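PDB 4MFI: Sn-glycerol-3-phosphate ABC transporter substrate-binding protein UspB from Mycobacterium tuberculosis, which probably binds glycerophosphocholine outside the membrane and delivers it to an ATP-binding cassette importer. Local coordinates for residues Val81-Lys84 against Phe85-Ala88; Trp104-His107 against Phe108-Gly112; Asp138-Asn142 against Gly143-Ala147; Ala203-Ile206 against Ser207-Gln211; Val422-Arg426 against Gln427-Lys431. All coordinates share one frame; numbering follows the deposited sequence.

Overall arrangement
All five contacts are local, each within one continuous run of chain, so they follow one another in series and none nests or crosses. Contact 1 spans the last two turns of helix 78-88 and touches contact 2, in helix 104-110, through Ala-82, Gln-83 and Phe-85. Contact 2 meets contact 3, the hairpin 138-147 whose turn closes the strand pair, through Trp-105 and Ala-109. Contact 4 starts helix 206-209, its centre about 22 Å from that of contact 2. Contact 5 ends helix 409-427 near the C terminus and returns to contact 2, where Leu-110 and Phe-106 pack on Ile-428.

Contact 1: residues Val81-Lys84 against Phe85-Ala88; sequences VAQK and FNAA
Phe-85 N donates to Val-81 O at 2.9 Å, and Asn-86 N to Ala-82 O at the same 2.9 Å, each with its N-H pointing nearly straight at the acceptor (163°). Ala-87 N repeats the step to Gln-83 O at 3.0 Å. The last of the four, from Ala-88 N to Lys-84 O, is longer at 3.1 Å and more bent, 144° at the hydrogen. Together they are the i to i+4 bonds of the closing turns of helix 78-88, an alpha-helix of the solute-binding protein fold. Side chains of 85-88 meet 81-84 chiefly through their CB atoms, close to carbonyl oxygens of the preceding turn. Asn-86 CB sits 3.5 Å from Ala-82 O, and Ala-88 CB lies 3.6 Å from Lys-84 O. Phe-85 CB rests 3.5 Å from Val-81 O, while its CG, anti to the backbone N (chi1 -177°), carries the ring away from the preceding turn and into an edge-to-face pair with Phe-108. Lys-84 has an extended chain that bends only at its last torsion, and its ammonium end makes a cation-pi contact with Trp-42. Ala-82 turns its methyl to the buried side, against Trp-104 and Phe-108 of helix 104-110. On the exposed side, the amide ends of Gln-83 and Asn-86 come near each other, OE1 of Gln-83 standing 4.3 Å from ND2 of Asn-86.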
# COMPACT_ATOMS: atom_id res chain seq x y z
N VAL A 81 -7.30 -14.67 -3.17
CA VAL A 81 -6.25 -15.18 -4.05
C VAL A 81 -5.25 -15.99 -3.24
O VAL A 81 -4.82 -17.07 -3.66
CB VAL A 81 -5.52 -14.04 -4.79
CG1 VAL A 81 -4.37 -14.60 -5.62
CG2 VAL A 81 -6.50 -13.29 -5.68
N ALA A 82 -4.89 -15.48 -2.06
CA ALA A 82 -3.93 -16.17 -1.21
C ALA A 82 -4.43 -17.56 -0.80
O ALA A 82 -3.64 -18.52 -0.82
CB ALA A 82 -3.61 -15.33 0.01
N GLN A 83 -5.70 -17.69 -0.43
CA GLN A 83 -6.24 -19.00 -0.06
C GLN A 83 -6.28 -19.96 -1.24
O GLN A 83 -6.01 -21.15 -1.10
CB GLN A 83 -7.61 -18.89 0.59
CG GLN A 83 -7.63 -18.10 1.90
CD GLN A 83 -6.64 -18.62 2.94
OE1 GLN A 83 -6.22 -19.77 2.91
NE2 GLN A 83 -6.29 -17.76 3.89
N LYS A 84 -6.63 -19.44 -2.42
CA LYS A 84 -6.67 -20.29 -3.60
C LYS A 84 -5.26 -20.79 -3.92
O LYS A 84 -5.07 -21.98 -4.23
CB LYS A 84 -7.26 -19.53 -4.79
CG LYS A 84 -7.57 -20.40 -6.00
CD LYS A 84 -8.01 -19.54 -7.17
CE LYS A 84 -8.24 -20.36 -8.43
NZ LYS A 84 -9.37 -21.31 -8.28
N PHE A 85 -4.27 -19.91 -3.80
CA PHE A 85 -2.88 -20.29 -3.99
C PHE A 85 -2.45 -21.33 -2.96
O PHE A 85 -1.85 -22.35 -3.31
CB PHE A 85 -1.98 -19.05 -3.92
CG PHE A 85 -0.52 -19.32 -4.19
CD1 PHE A 85 -0.12 -20.12 -5.25
CD2 PHE A 85 0.46 -18.73 -3.39
CE1 PHE A 85 1.23 -20.35 -5.50
CE2 PHE A 85 1.81 -18.96 -3.63
CZ PHE A 85 2.19 -19.77 -4.69
N ASN A 86 -2.76 -21.09 -1.69
CA ASN A 86 -2.42 -22.04 -0.64
C ASN A 86 -2.93 -23.45 -0.95
O ASN A 86 -2.19 -24.43 -0.80
CB ASN A 86 -2.98 -21.57 0.70
CG ASN A 86 -2.37 -22.30 1.87
OD1 ASN A 86 -1.15 -22.40 1.98
ND2 ASN A 86 -3.22 -22.83 2.73
N ALA A 87 -4.17 -23.54 -1.39
CA ALA A 87 -4.76 -24.84 -1.68
C ALA A 87 -4.10 -25.51 -2.88
O ALA A 87 -3.96 -26.74 -2.92
CB ALA A 87 -6.26 -24.71 -1.91
N ALA A 88 -3.69 -24.71 -3.86
CA ALA A 88 -3.10 -25.25 -5.08
C ALA A 88 -1.71 -25.82 -4.82
O ALA A 88 -1.23 -26.66 -5.58
CB ALA A 88 -3.05 -24.18 -6.16

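Contact 2: residues Trp104-His107 against Phe108-Gly112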
# COMPACT_ATOMS: atom_id res chain seq x y z
N TRP A 104 0.78 -10.95 2.34
CA TRP A 104 0.80 -12.35 1.94
C TRP A 104 2.08 -12.78 1.24
O TRP A 104 2.47 -13.94 1.33
CB TRP A 104 -0.41 -12.67 1.06
CG TRP A 104 -1.69 -12.88 1.81
CD1 TRP A 104 -2.77 -12.04 1.85
CD2 TRP A 104 -2.04 -14.00 2.63
NE1 TRP A 104 -3.77 -12.58 2.64
CE2 TRP A 104 -3.34 -13.78 3.13
CE3 TRP A 104 -1.37 -15.18 2.98
CZ2 TRP A 104 -3.99 -14.70 3.95
CZ3 TRP A 104 -2.01 -16.09 3.80
CH2 TRP A 104 -3.31 -15.84 4.28
N TRP A 105 2.76 -11.87 0.53
CA TRP A 105 3.93 -12.31 -0.22
C TRP A 105 5.00 -12.91 0.71
O TRP A 105 5.58 -13.95 0.39
CB TRP A 105 4.50 -11.22 -1.14
CG TRP A 105 5.39 -10.21 -0.46
CD1 TRP A 105 5.04 -8.95 -0.07
CD2 TRP A 105 6.77 -10.37 -0.11
NE1 TRP A 105 6.11 -8.32 0.51
CE2 TRP A 105 7.19 -9.17 0.50
CE3 TRP A 105 7.69 -11.42 -0.24
CZ2 TRP A 105 8.49 -8.98 0.98
CZ3 TRP A 105 8.99 -11.23 0.23
CH2 TRP A 105 9.37 -10.02 0.84
N PHE A 106 5.23 -12.28 1.87
CA PHE A 106 6.27 -12.78 2.77
C PHE A 106 5.85 -14.10 3.40
O PHE A 106 6.69 -14.98 3.60
CB PHE A 106 6.62 -11.76 3.85
CG PHE A 106 7.71 -12.23 4.79
CD1 PHE A 106 9.05 -12.12 4.43
CD2 PHE A 106 7.40 -12.78 6.02
CE1 PHE A 106 10.05 -12.56 5.28
CE2 PHE A 106 8.40 -13.22 6.88
CZ PHE A 106 9.73 -13.11 6.51
N HIS A 107 4.57 -14.23 3.73
CA HIS A 107 4.06 -15.49 4.24
C HIS A 107 4.45 -16.65 3.32
O HIS A 107 4.95 -17.69 3.77
CB HIS A 107 2.55 -15.44 4.39
CG HIS A 107 1.94 -16.77 4.66
ND1 HIS A 107 1.92 -17.33 5.92
CD2 HIS A 107 1.36 -17.67 3.83
CE1 HIS A 107 1.33 -18.52 5.86
NE2 HIS A 107 0.99 -18.75 4.60
N PHE A 108 4.24 -16.47 2.03
CA PHE A 108 4.60 -17.51 1.08
C PHE A 108 6.10 -17.61 0.81
O PHE A 108 6.63 -18.72 0.68
CB PHE A 108 3.81 -17.33 -0.22
CG PHE A 108 2.35 -17.61 -0.06
CD1 PHE A 108 1.90 -18.89 0.24
CD2 PHE A 108 1.41 -16.59 -0.19
CE1 PHE A 108 0.55 -19.16 0.39
CE2 PHE A 108 0.05 -16.86 -0.04
CZ PHE A 108 -0.38 -18.14 0.26
N ALA A 109 6.80 -16.47 0.74
CA ALA A 109 8.24 -16.49 0.53
C ALA A 109 8.95 -17.24 1.66
O ALA A 109 9.83 -18.07 1.41
CB ALA A 109 8.80 -15.08 0.41
N LEU A 110 8.55 -16.96 2.90
CA LEU A 110 9.16 -17.61 4.06
C LEU A 110 8.93 -19.12 4.03
O LEU A 110 9.79 -19.90 4.48
CB LEU A 110 8.59 -17.02 5.35
CG LEU A 110 9.17 -17.59 6.65
CD1 LEU A 110 10.64 -17.26 6.75
CD2 LEU A 110 8.42 -17.04 7.85
N SER A 111 7.79 -19.54 3.50
CA SER A 111 7.46 -20.96 3.43
C SER A 111 8.21 -21.70 2.32
O SER A 111 8.13 -22.93 2.22
CB SER A 111 5.95 -21.17 3.29
OG SER A 111 5.48 -20.80 2.01
N GLY A 112 8.93 -20.96 1.49
CA GLY A 112 9.77 -21.55 0.46
C GLY A 112 9.05 -21.84 -0.85
O GLY A 112 9.60 -22.53 -1.72
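Helix 104-110 carries an aromatic cluster in which the Phe-108 ring meets both Trp-104 and His-107. His-107 presents the edge of its imidazole to one face of Phe-108, a T-shaped (edge-to-face) pair with planes at 80° and centroids 4.9 Å apart. The atom that leads is His-107 CD2, above the centre of the phenyl ring and 3.8 Å from Phe-108 CD1. Trp-104 behaves differently: its six-membered ring is nearly parallel to Phe-108 (25°) but slid so far that overlap is slight, and the touch is Trp-104 CE3 to Phe-108 CE2 at 3.7 Å. The torsion of Phe-108 explains this position, CG lying anti to the carbonyl carbon (chi1 -69°), which folds the ring back along the preceding turn. Backbone bonds underlie the cluster, among them Ala-109 N to Trp-105 O at 2.8 Å. At the C-terminal end the chain leaves the helix through a Schellman motif, where Gly-112 takes up positive phi and its N donates to Ala-109 O at 3.0 Å; Ser-111 OG donates to Phe-108 O at 2.7 Å. On another side of the helix, Phe-106 receives Leu-110 CB over one face, and its CE2 lies 3.9 Å from Leu-110 CD2. Trp-105 sets CE3 and CZ3 against the Ala-109 methyl, while outside the segments Asp-79 accepts from Trp-104 NE1.

Contact 3: residues Asp138-Asn142 against Gly143-Ala147; sequences DYEFN and GRHYA
Glu-140 starts from a CB that lies over one face of the His-145 imidazole, 3.8 Å from His-145 NE2 and 26° off the ring normal, a CH-pi contact. With chi1 at -176°, CG stays above the same ring toward its rim. The chain then bends at chi2 (-102°), turning CD toward the turn. At the tip OE1 accepts from Gly-143 N at 2.7 Å through its anti lone pair, so the carboxylate grips the backbone of the turn. The hydrogen-bonded pair Phe-141 and Arg-144 has its side chains on the opposite face: Phe-141 N donates to Arg-144 O at 2.8 Å, and Arg-144 N returns a bond to Phe-141 O, approaching from well above the carbonyl plane. Phe-141 O also accepts from a water at 2.6 Å that is hydrogen-bonded to Tyr-146 OH. Further from the turn, Tyr-146 N donates to Tyr-139 O at 3.0 Å. There Ala-147 CB sits over one face of the Tyr-139 ring, 3.6 Å from Tyr-139 CD1, while Asp-138 CB covers the opposite face. The edge-to-face pairs of Tyr-139 with Trp-105 and of Phe-141 with Phe-106 join this region to helix 104-110. The whole is a tight antiparallel beta hairpin closed by a type I' turn from Phe-141 to Arg-144, with Asn-142 and Gly-143 at the two central positions, both at positive phi.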
# COMPACT_ATOMS: atom_id res chain seq x y z
N ASP A 138 10.03 -3.17 -1.57
CA ASP A 138 8.94 -3.76 -0.80
C ASP A 138 8.99 -5.29 -0.78
O ASP A 138 8.48 -5.92 0.16
CB ASP A 138 7.58 -3.36 -1.38
CG ASP A 138 7.20 -1.93 -1.08
OD1 ASP A 138 7.57 -1.39 -0.02
OD2 ASP A 138 6.49 -1.34 -1.93
N TYR A 139 9.59 -5.89 -1.81
CA TYR A 139 9.61 -7.35 -1.94
C TYR A 139 10.97 -7.96 -1.68
O TYR A 139 11.22 -9.12 -2.03
CB TYR A 139 9.09 -7.79 -3.32
CG TYR A 139 7.77 -7.14 -3.65
CD1 TYR A 139 6.60 -7.54 -3.01
CD2 TYR A 139 7.69 -6.12 -4.58
CE1 TYR A 139 5.39 -6.93 -3.29
CE2 TYR A 139 6.49 -5.51 -4.88
CZ TYR A 139 5.34 -5.91 -4.24
OH TYR A 139 4.15 -5.29 -4.54
N GLU A 140 11.86 -7.17 -1.08
CA GLU A 140 13.21 -7.62 -0.80
C GLU A 140 13.29 -8.18 0.61
O GLU A 140 12.76 -7.61 1.57
CB GLU A 140 14.21 -6.47 -0.98
CG GLU A 140 15.66 -6.88 -0.78
CD GLU A 140 16.22 -6.46 0.57
OE1 GLU A 140 17.13 -7.14 1.09
OE2 GLU A 140 15.75 -5.44 1.11
N PHE A 141 13.93 -9.33 0.73
CA PHE A 141 14.26 -9.86 2.04
C PHE A 141 15.58 -10.59 1.97
O PHE A 141 15.77 -11.48 1.12
CB PHE A 141 13.17 -10.79 2.55
CG PHE A 141 13.45 -11.30 3.93
CD1 PHE A 141 13.41 -10.43 5.01
CD2 PHE A 141 13.76 -12.63 4.15
CE1 PHE A 141 13.68 -10.89 6.29
CE2 PHE A 141 14.03 -13.09 5.42
CZ PHE A 141 13.99 -12.22 6.50
N ASN A 142 16.49 -10.22 2.86
CA ASN A 142 17.83 -10.81 2.89
C ASN A 142 18.54 -10.70 1.54
O ASN A 142 19.29 -11.60 1.16
CB ASN A 142 17.76 -12.28 3.32
CG ASN A 142 17.57 -12.46 4.82
OD1 ASN A 142 17.36 -11.50 5.56
ND2 ASN A 142 17.64 -13.71 5.27
N GLY A 143 18.29 -9.61 0.82
CA GLY A 143 18.98 -9.36 -0.43
C GLY A 143 18.38 -10.03 -1.65
O GLY A 143 18.95 -9.98 -2.74
N ARG A 144 17.22 -10.67 -1.47
CA ARG A 144 16.54 -11.34 -2.57
C ARG A 144 15.15 -10.77 -2.76
O ARG A 144 14.48 -10.42 -1.78
CB ARG A 144 16.44 -12.84 -2.30
CG ARG A 144 17.80 -13.47 -2.04
CD ARG A 144 17.71 -14.97 -1.92
NE ARG A 144 19.05 -15.55 -1.76
CZ ARG A 144 19.66 -15.70 -0.59
NH1 ARG A 144 19.05 -15.34 0.54
NH2 ARG A 144 20.88 -16.23 -0.54
N HIS A 145 14.71 -10.68 -4.01
CA HIS A 145 13.38 -10.14 -4.33
C HIS A 145 12.43 -11.26 -4.70
O HIS A 145 12.79 -12.16 -5.45
CB HIS A 145 13.45 -9.14 -5.49
CG HIS A 145 14.20 -7.88 -5.17
ND1 HIS A 145 15.58 -7.80 -5.23
CD2 HIS A 145 13.77 -6.66 -4.79
CE1 HIS A 145 15.96 -6.58 -4.90
NE2 HIS A 145 14.88 -5.87 -4.63
N TYR A 146 11.20 -11.19 -4.19
CA TYR A 146 10.23 -12.27 -4.39
C TYR A 146 8.98 -11.88 -5.18
O TYR A 146 8.12 -12.71 -5.41
CB TYR A 146 9.84 -12.89 -3.04
CG TYR A 146 10.99 -13.62 -2.41
CD1 TYR A 146 11.22 -14.96 -2.69
CD2 TYR A 146 11.88 -12.97 -1.56
CE1 TYR A 146 12.29 -15.64 -2.13
CE2 TYR A 146 12.95 -13.63 -1.00
CZ TYR A 146 13.15 -14.97 -1.28
OH TYR A 146 14.22 -15.64 -0.71
N ALA A 147 8.89 -10.62 -5.58
CA ALA A 147 7.80 -10.17 -6.43
C ALA A 147 8.18 -8.88 -7.13
O ALA A 147 9.22 -8.29 -6.83
CB ALA A 147 6.51 -9.98 -5.62
O HOH W 1 15.80 -14.11 1.17

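Contact 4: residues Ala203-Ile206 against Ser207-Gln211; sequences ADLI and SWTFQ
Leu-205 and Trp-208 lie side by side and point the same way at the start of the short helix 206-209, where Leu-205 holds the N-cap position. Leu-205 CG and CD1 both press on Trp-208 CE3, CG at 3.7 Å, so the branched end rather than CB makes the touch. A chi1 of -151° swings CG away from the backbone N and brings the isobutyl group alongside the indole. Leu-205 also crosses Thr-209 at about a right angle, and the methyls Leu-205 CD2 and Thr-209 CG2 stand 4.1 Å apart. On the next residue the end of Ile-206 reaches Thr-209 from another direction, CD1 being 3.5 Å from Thr-209 OG1; the same methyl is 4.2 Å from Phe-210 CB. The backbone supporting these side chains is the first helical turn. Leu-205 O accepts from Thr-209 N at 3.1 Å, nearly in line with the carbonyl, and takes a second, weak bond from Trp-208 N. A wider shell fixes the buried turn. Trp-208 NE1 donates to Thr-304 O, which pins the far side of the indole, while Ser-207 OG bonds to Arg-385 and to Asp-392 O, and Ile-206 packs on Ser-396 and Leu-399 of helix 391-405. The turn is thereby wedged between that helix and strand 144-160, whose Ser-153 and Pro-155 touch Trp-208. One turn on, Phe-210 N donates to Ile-206 O at 2.8 Å, and Phe-210 CB comes to 3.1 Å from that same oxygen.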
# COMPACT_ATOMS: atom_id res chain seq x y z
N ALA A 203 -10.40 0.26 11.89
CA ALA A 203 -9.50 -0.88 11.98
C ALA A 203 -9.20 -1.57 10.65
O ALA A 203 -8.33 -2.43 10.57
CB ALA A 203 -10.02 -1.89 12.99
N ASP A 204 -9.93 -1.21 9.60
CA ASP A 204 -9.61 -1.79 8.30
C ASP A 204 -8.38 -1.18 7.62
O ASP A 204 -7.83 -1.79 6.69
CB ASP A 204 -10.81 -1.74 7.36
CG ASP A 204 -11.75 -2.92 7.55
OD1 ASP A 204 -11.28 -4.01 7.97
OD2 ASP A 204 -12.95 -2.77 7.28
N LEU A 205 -7.94 -0.01 8.07
CA LEU A 205 -6.82 0.66 7.41
C LEU A 205 -5.88 1.45 8.32
O LEU A 205 -4.83 1.91 7.88
CB LEU A 205 -7.35 1.60 6.32
CG LEU A 205 -6.42 1.84 5.13
CD1 LEU A 205 -6.14 0.54 4.41
CD2 LEU A 205 -7.03 2.86 4.19
N ILE A 206 -6.24 1.61 9.59
CA ILE A 206 -5.50 2.53 10.44
C ILE A 206 -4.04 2.11 10.70
O ILE A 206 -3.16 2.97 10.77
CB ILE A 206 -6.25 2.84 11.77
CG1 ILE A 206 -5.60 3.99 12.54
CG2 ILE A 206 -6.33 1.60 12.64
CD1 ILE A 206 -5.57 5.30 11.77
N SER A 207 -3.73 0.82 10.80
CA SER A 207 -2.31 0.48 10.97
C SER A 207 -1.48 0.89 9.76
O SER A 207 -0.30 1.18 9.88
CB SER A 207 -2.06 -0.99 11.32
OG SER A 207 -2.34 -1.84 10.22
N TRP A 208 -2.11 0.93 8.58
CA TRP A 208 -1.43 1.40 7.38
C TRP A 208 -1.24 2.91 7.39
O TRP A 208 -0.13 3.40 7.18
CB TRP A 208 -2.20 0.96 6.14
CG TRP A 208 -1.49 1.17 4.84
CD1 TRP A 208 -0.27 0.67 4.47
CD2 TRP A 208 -1.99 1.89 3.70
NE1 TRP A 208 0.02 1.04 3.18
CE2 TRP A 208 -1.02 1.79 2.69
CE3 TRP A 208 -3.17 2.61 3.45
CZ2 TRP A 208 -1.19 2.38 1.43
CZ3 TRP A 208 -3.33 3.20 2.20
CH2 TRP A 208 -2.35 3.08 1.21
N THR A 209 -2.33 3.65 7.62
CA THR A 209 -2.26 5.11 7.54
C THR A 209 -1.54 5.75 8.72
O THR A 209 -0.94 6.82 8.57
CB THR A 209 -3.64 5.77 7.36
OG1 THR A 209 -4.45 5.49 8.50
CG2 THR A 209 -4.33 5.28 6.09
N PHE A 210 -1.58 5.13 9.90
CA PHE A 210 -0.89 5.68 11.07
C PHE A 210 0.62 5.49 10.97
O PHE A 210 1.39 6.15 11.66
CB PHE A 210 -1.42 5.03 12.36
CG PHE A 210 -0.71 5.47 13.62
CD1 PHE A 210 -0.96 6.71 14.18
CD2 PHE A 210 0.20 4.62 14.24
CE1 PHE A 210 -0.30 7.11 15.33
CE2 PHE A 210 0.86 5.01 15.40
CZ PHE A 210 0.61 6.26 15.95
N GLN A 211 1.05 4.58 10.11
CA GLN A 211 2.46 4.28 9.96
C GLN A 211 3.25 5.55 9.64
O GLN A 211 4.36 5.75 10.15
CB GLN A 211 2.64 3.27 8.84
CG GLN A 211 3.41 2.07 9.26
CD GLN A 211 3.55 1.01 8.20
OE1 GLN A 211 4.47 0.19 8.27
NE2 GLN A 211 2.64 0.98 7.21

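Contact 5: residues Val422-Arg426 against Gln427-Lys431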
# COMPACT_ATOMS: atom_id res chain seq x y z
N VAL A 422 4.95 -12.93 20.92
CA VAL A 422 4.64 -14.35 20.97
C VAL A 422 4.37 -14.91 19.57
O VAL A 422 4.90 -15.96 19.20
CB VAL A 422 3.45 -14.62 21.92
CG1 VAL A 422 2.94 -16.04 21.77
CG2 VAL A 422 3.86 -14.36 23.36
N ILE A 423 3.57 -14.19 18.78
CA ILE A 423 3.26 -14.65 17.43
C ILE A 423 4.52 -14.68 16.55
O ILE A 423 4.76 -15.65 15.83
CB ILE A 423 2.16 -13.79 16.78
CG1 ILE A 423 0.82 -14.03 17.48
CG2 ILE A 423 2.03 -14.10 15.28
CD1 ILE A 423 -0.24 -13.01 17.15
N LEU A 424 5.31 -13.62 16.61
CA LEU A 424 6.54 -13.55 15.83
C LEU A 424 7.48 -14.70 16.16
O LEU A 424 8.00 -15.38 15.26
CB LEU A 424 7.24 -12.22 16.12
CG LEU A 424 8.48 -11.94 15.27
CD1 LEU A 424 8.10 -11.75 13.80
CD2 LEU A 424 9.21 -10.71 15.82
N ASP A 425 7.71 -14.95 17.45
CA ASP A 425 8.64 -15.99 17.87
C ASP A 425 8.12 -17.40 17.56
O ASP A 425 8.92 -18.32 17.35
CB ASP A 425 8.98 -15.85 19.36
CG ASP A 425 9.76 -14.59 19.66
OD1 ASP A 425 10.36 -14.03 18.72
OD2 ASP A 425 9.76 -14.16 20.83
N ARG A 426 6.80 -17.58 17.53
CA ARG A 426 6.27 -18.91 17.27
C ARG A 426 6.09 -19.22 15.79
O ARG A 426 6.22 -20.38 15.38
CB ARG A 426 4.99 -19.18 18.08
CG ARG A 426 3.70 -18.75 17.44
CD ARG A 426 2.51 -19.06 18.36
NE ARG A 426 2.49 -20.43 18.89
CZ ARG A 426 2.06 -21.49 18.21
NH1 ARG A 426 1.65 -21.38 16.95
NH2 ARG A 426 2.05 -22.69 18.77
N GLN A 427 5.81 -18.19 14.98
CA GLN A 427 5.48 -18.40 13.56
C GLN A 427 6.61 -18.10 12.59
O GLN A 427 6.68 -18.71 11.52
CB GLN A 427 4.28 -17.55 13.14
CG GLN A 427 3.00 -17.81 13.92
CD GLN A 427 2.56 -19.25 13.86
OE1 GLN A 427 2.68 -19.99 14.83
NE2 GLN A 427 2.03 -19.66 12.71
N ILE A 428 7.48 -17.15 12.94
CA ILE A 428 8.42 -16.61 11.98
C ILE A 428 9.87 -16.91 12.31
O ILE A 428 10.61 -17.42 11.47
CB ILE A 428 8.27 -15.07 11.85
CG1 ILE A 428 6.84 -14.70 11.46
CG2 ILE A 428 9.29 -14.51 10.85
CD1 ILE A 428 6.34 -15.36 10.18
N MET A 429 10.28 -16.61 13.54
CA MET A 429 11.70 -16.62 13.85
C MET A 429 12.38 -17.98 13.68
O MET A 429 13.51 -18.05 13.21
CB MET A 429 11.97 -15.98 15.22
CG MET A 429 11.35 -14.58 15.36
SD MET A 429 11.74 -13.42 13.99
CE MET A 429 13.29 -12.80 14.56
N ARG A 430 11.69 -19.06 14.02
CA ARG A 430 12.31 -20.38 13.84
C ARG A 430 12.55 -20.71 12.36
O ARG A 430 13.52 -21.39 12.00
CB ARG A 430 11.50 -21.48 14.52
CG ARG A 430 12.01 -22.87 14.22
CD ARG A 430 11.23 -23.92 14.98
NE ARG A 430 11.77 -24.12 16.33
CZ ARG A 430 11.31 -25.01 17.19
NH1 ARG A 430 10.28 -25.79 16.87
NH2 ARG A 430 11.88 -25.14 18.39
N LYS A 431 11.68 -20.22 11.50
CA LYS A 431 11.76 -20.53 10.08
C LYS A 431 12.90 -19.82 9.36
O LYS A 431 13.21 -20.15 8.21
CB LYS A 431 10.42 -20.25 9.40
CG LYS A 431 9.27 -21.07 9.97
CD LYS A 431 7.96 -20.82 9.22
CE LYS A 431 6.82 -21.60 9.86
NZ LYS A 431 5.48 -21.04 9.50
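Leu-424 overlaps two residues that follow it, setting CG 3.8 Å from Met-429 SD and CD1 3.9 Å from Ile-428 CB. With chi1 at -175° its branched end is turned to these following residues, and Met-429 folds back to meet it with bends at chi2 and chi3. Met-429 CG also lies 3.5 Å from Asp-425 OD1. Arg-426 and Gln-427 run side by side, their guanidinium and amide planes only 6° apart. Arg-426 NH1 donates to Gln-427 OE1 at 2.7 Å, but the bond is weak because its angle at the hydrogen is only 127°; Arg-426 CG also lies close to this oxygen. The backbone shows the helix coming to its end. Gln-427 N still bonds to Ile-423 O at 2.9 Å. Leu-424 O is shared: Ile-428 N donates to it at 3.0 Å and Met-429 N at 3.1 Å, from opposite faces of the carbonyl plane. The second of these, an i to i+5 bond, marks a widened last turn before the chain passes into the short 3-10 segment that begins at Arg-430. Lys-431 NZ folds back to make a weak bond to Gln-427 O. This end of helix 409-427 packs by Leu-424 and Met-429 on Trp-225 and by Ile-428 on Pro-389, while Ile-428 and Lys-431 rest against Leu-110 of helix 104-110.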